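Local coordinates for uncharacterized protein AF_1382 (Archaeoglobus fulgidus DSM 4304, PDB 2QVO) that is of unknown function but has the helix and hairpin order of a winged-helix domain, consistent with a role in binding DNA, at residues A[15-20]-A[34-39]. Numbering follows the deposited sequence.
Sequences LEILMT and QYIASK
The CA atoms of Thr20 and Ile36 are the nearest pair across two helical segments, 15-20 and 34-39, whose axes pass at 9.9 Å with N-to-C directions 125° apart. Thr20 fills the middle of the interface with its methyl group: CG2 lies 3.7 Å from Tyr35 CE2, meeting the ring obliquely, and 4.0 Å from Lys39 CB, while resting on the backbone of Ile36. With OG1 beside the backbone N (chi1 -62°), CG2 falls anti to that N and faces the other helix. OG1 donates to Glu16 O at 2.6 Å, a carbonyl that also receives Thr20 N from the other side of its plane, so the hydroxyl spends its proton within its own helix, which helps hold the methyl toward the other. Cutting the residue back to an alanine is likely to leave a gap beside Tyr35 and Lys39 and to take the hydroxyl donor from Glu16 O. On the inner side, the two isoleucines meet nearly perpendicular, CG2 of Ile17 coming to 3.9 Å from CG2 of Ile36. On the outer side, a water in the plane of the Tyr35 ring bridges Tyr35 OH, at 2.9 Å, to Thr20 O, at 3.2 Å. Lys39, kinked about its CB-CG bond, places CG above one side of the same ring, off centre. The contact joins helix 12-26 to helix 33-39, probably the first two helices of a winged-helix core after short helix 6-9: Ile17 continues onto Ile50, Ile51 and Phe54 of helix 44-56, and Ile36 reaches Ile71 of strand 68-73.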
loop_
_atom_site.group_PDB
_atom_site.type_symbol
_atom_site.label_atom_id
_atom_site.label_comp_id
_atom_site.label_asym_id
_atom_site.label_seq_id
_atom_site.Cartn_x
_atom_site.Cartn_y
_atom_site.Cartn_z
ATOM N N LEU A 15 0.749 -5.685 4.526
ATOM C CA LEU A 15 -0.376 -4.951 5.119
ATOM C C LEU A 15 -0.059 -3.468 5.322
ATOM O O LEU A 15 -0.845 -2.603 4.913
ATOM C CB LEU A 15 -0.774 -5.556 6.472
ATOM C CG LEU A 15 -1.818 -4.713 7.211
ATOM C CD1 LEU A 15 -3.153 -4.855 6.530
ATOM C CD2 LEU A 15 -1.906 -5.094 8.685
ATOM N N GLU A 16 1.074 -3.194 5.973
ATOM C CA GLU A 16 1.503 -1.825 6.268
ATOM C C GLU A 16 1.642 -1.007 4.984
ATOM O O GLU A 16 1.291 0.173 4.968
ATOM C CB GLU A 16 2.841 -1.798 7.014
ATOM C CG GLU A 16 2.765 -2.126 8.501
ATOM C CD GLU A 16 4.147 -2.350 9.116
ATOM O OE1 GLU A 16 5.145 -1.777 8.602
ATOM O OE2 GLU A 16 4.234 -3.101 10.110
ATOM N N ILE A 17 2.158 -1.624 3.926
ATOM C CA ILE A 17 2.289 -0.947 2.630
ATOM C C ILE A 17 0.909 -0.589 2.058
ATOM O O ILE A 17 0.645 0.563 1.662
ATOM C CB ILE A 17 3.166 -1.773 1.647
ATOM C CG1 ILE A 17 4.604 -1.805 2.178
ATOM C CG2 ILE A 17 3.151 -1.172 0.236
ATOM C CD1 ILE A 17 5.449 -2.953 1.656
ATOM N N LEU A 18 0.014 -1.574 2.049
ATOM C CA LEU A 18 -1.327 -1.356 1.543
ATOM C C LEU A 18 -2.078 -0.256 2.284
ATOM O O LEU A 18 -2.722 0.583 1.643
ATOM C CB LEU A 18 -2.136 -2.662 1.633
ATOM C CG LEU A 18 -3.540 -2.559 1.038
ATOM C CD1 LEU A 18 -3.491 -2.257 -0.458
ATOM C CD2 LEU A 18 -4.340 -3.862 1.335
ATOM N N MET A 19 -2.016 -0.275 3.615
ATOM C CA MET A 19 -2.793 0.653 4.430
ATOM C C MET A 19 -2.154 2.033 4.346
ATOM O O MET A 19 -2.860 3.026 4.380
ATOM C CB MET A 19 -2.933 0.180 5.882
ATOM C CG MET A 19 -3.782 -1.144 6.020
ATOM S SD MET A 19 -5.266 -1.191 5.012
ATOM C CE MET A 19 -6.315 -0.152 6.014
ATOM N N THR A 20 -0.829 2.077 4.189
ATOM C CA THR A 20 -0.140 3.368 3.951
ATOM C C THR A 20 -0.619 4.062 2.682
ATOM O O THR A 20 -0.886 5.272 2.689
ATOM C CB THR A 20 1.410 3.210 3.912
ATOM O OG1 THR A 20 1.872 2.735 5.184
ATOM C CG2 THR A 20 2.081 4.555 3.617
ATOM N N GLN A 34 8.711 6.523 -2.358
ATOM C CA GLN A 34 9.657 7.042 -1.363
ATOM C C GLN A 34 8.967 7.323 -0.022
ATOM O O GLN A 34 9.508 7.016 1.035
ATOM C CB GLN A 34 10.318 8.339 -1.882
ATOM C CG GLN A 34 11.061 8.222 -3.222
ATOM C CD GLN A 34 10.164 8.195 -4.458
ATOM O OE1 GLN A 34 9.017 8.613 -4.417
ATOM N NE2 GLN A 34 10.707 7.702 -5.579
ATOM N N TYR A 35 7.769 7.897 -0.084
ATOM C CA TYR A 35 6.974 8.156 1.111
ATOM C C TYR A 35 6.540 6.864 1.821
ATOM O O TYR A 35 6.638 6.765 3.054
ATOM C CB TYR A 35 5.752 9.017 0.781
ATOM C CG TYR A 35 4.730 9.034 1.893
ATOM C CD1 TYR A 35 4.861 9.900 2.971
ATOM C CD2 TYR A 35 3.647 8.149 1.881
ATOM C CE1 TYR A 35 3.924 9.908 4.000
ATOM C CE2 TYR A 35 2.715 8.142 2.906
ATOM C CZ TYR A 35 2.861 9.014 3.962
ATOM O OH TYR A 35 1.924 8.999 4.966
ATOM N N ILE A 36 6.047 5.887 1.060
ATOM C CA ILE A 36 5.665 4.595 1.644
ATOM C C ILE A 36 6.835 4.020 2.420
ATOM O O ILE A 36 6.684 3.588 3.564
ATOM C CB ILE A 36 5.180 3.586 0.583
ATOM C CG1 ILE A 36 3.947 4.120 -0.157
ATOM C CG2 ILE A 36 4.828 2.238 1.241
ATOM C CD1 ILE A 36 3.648 3.342 -1.446
ATOM N N ALA A 37 8.009 4.046 1.785
ATOM C CA ALA A 37 9.257 3.614 2.411
ATOM C C ALA A 37 9.552 4.359 3.713
ATOM O O ALA A 37 9.983 3.734 4.666
ATOM C CB ALA A 37 10.424 3.766 1.441
ATOM N N SER A 38 9.314 5.674 3.758
ATOM C CA SER A 38 9.562 6.468 4.992
ATOM C C SER A 38 8.655 6.039 6.152
ATOM O O SER A 38 9.037 6.158 7.325
ATOM C CB SER A 38 9.427 7.979 4.749
ATOM O OG SER A 38 8.071 8.426 4.789
ATOM N N LYS A 39 7.472 5.529 5.808
ATOM C CA LYS A 39 6.428 5.179 6.778
ATOM C C LYS A 39 6.464 3.741 7.288
ATOM O O LYS A 39 6.028 3.460 8.403
ATOM C CB LYS A 39 5.053 5.430 6.153
ATOM C CG LYS A 39 4.690 6.883 6.001
ATOM C CD LYS A 39 4.354 7.508 7.355
ATOM C CE LYS A 39 4.591 8.996 7.300
ATOM N NZ LYS A 39 4.832 9.584 8.646
HETATM O O HOH W 1 -0.169 6.951 5.315
#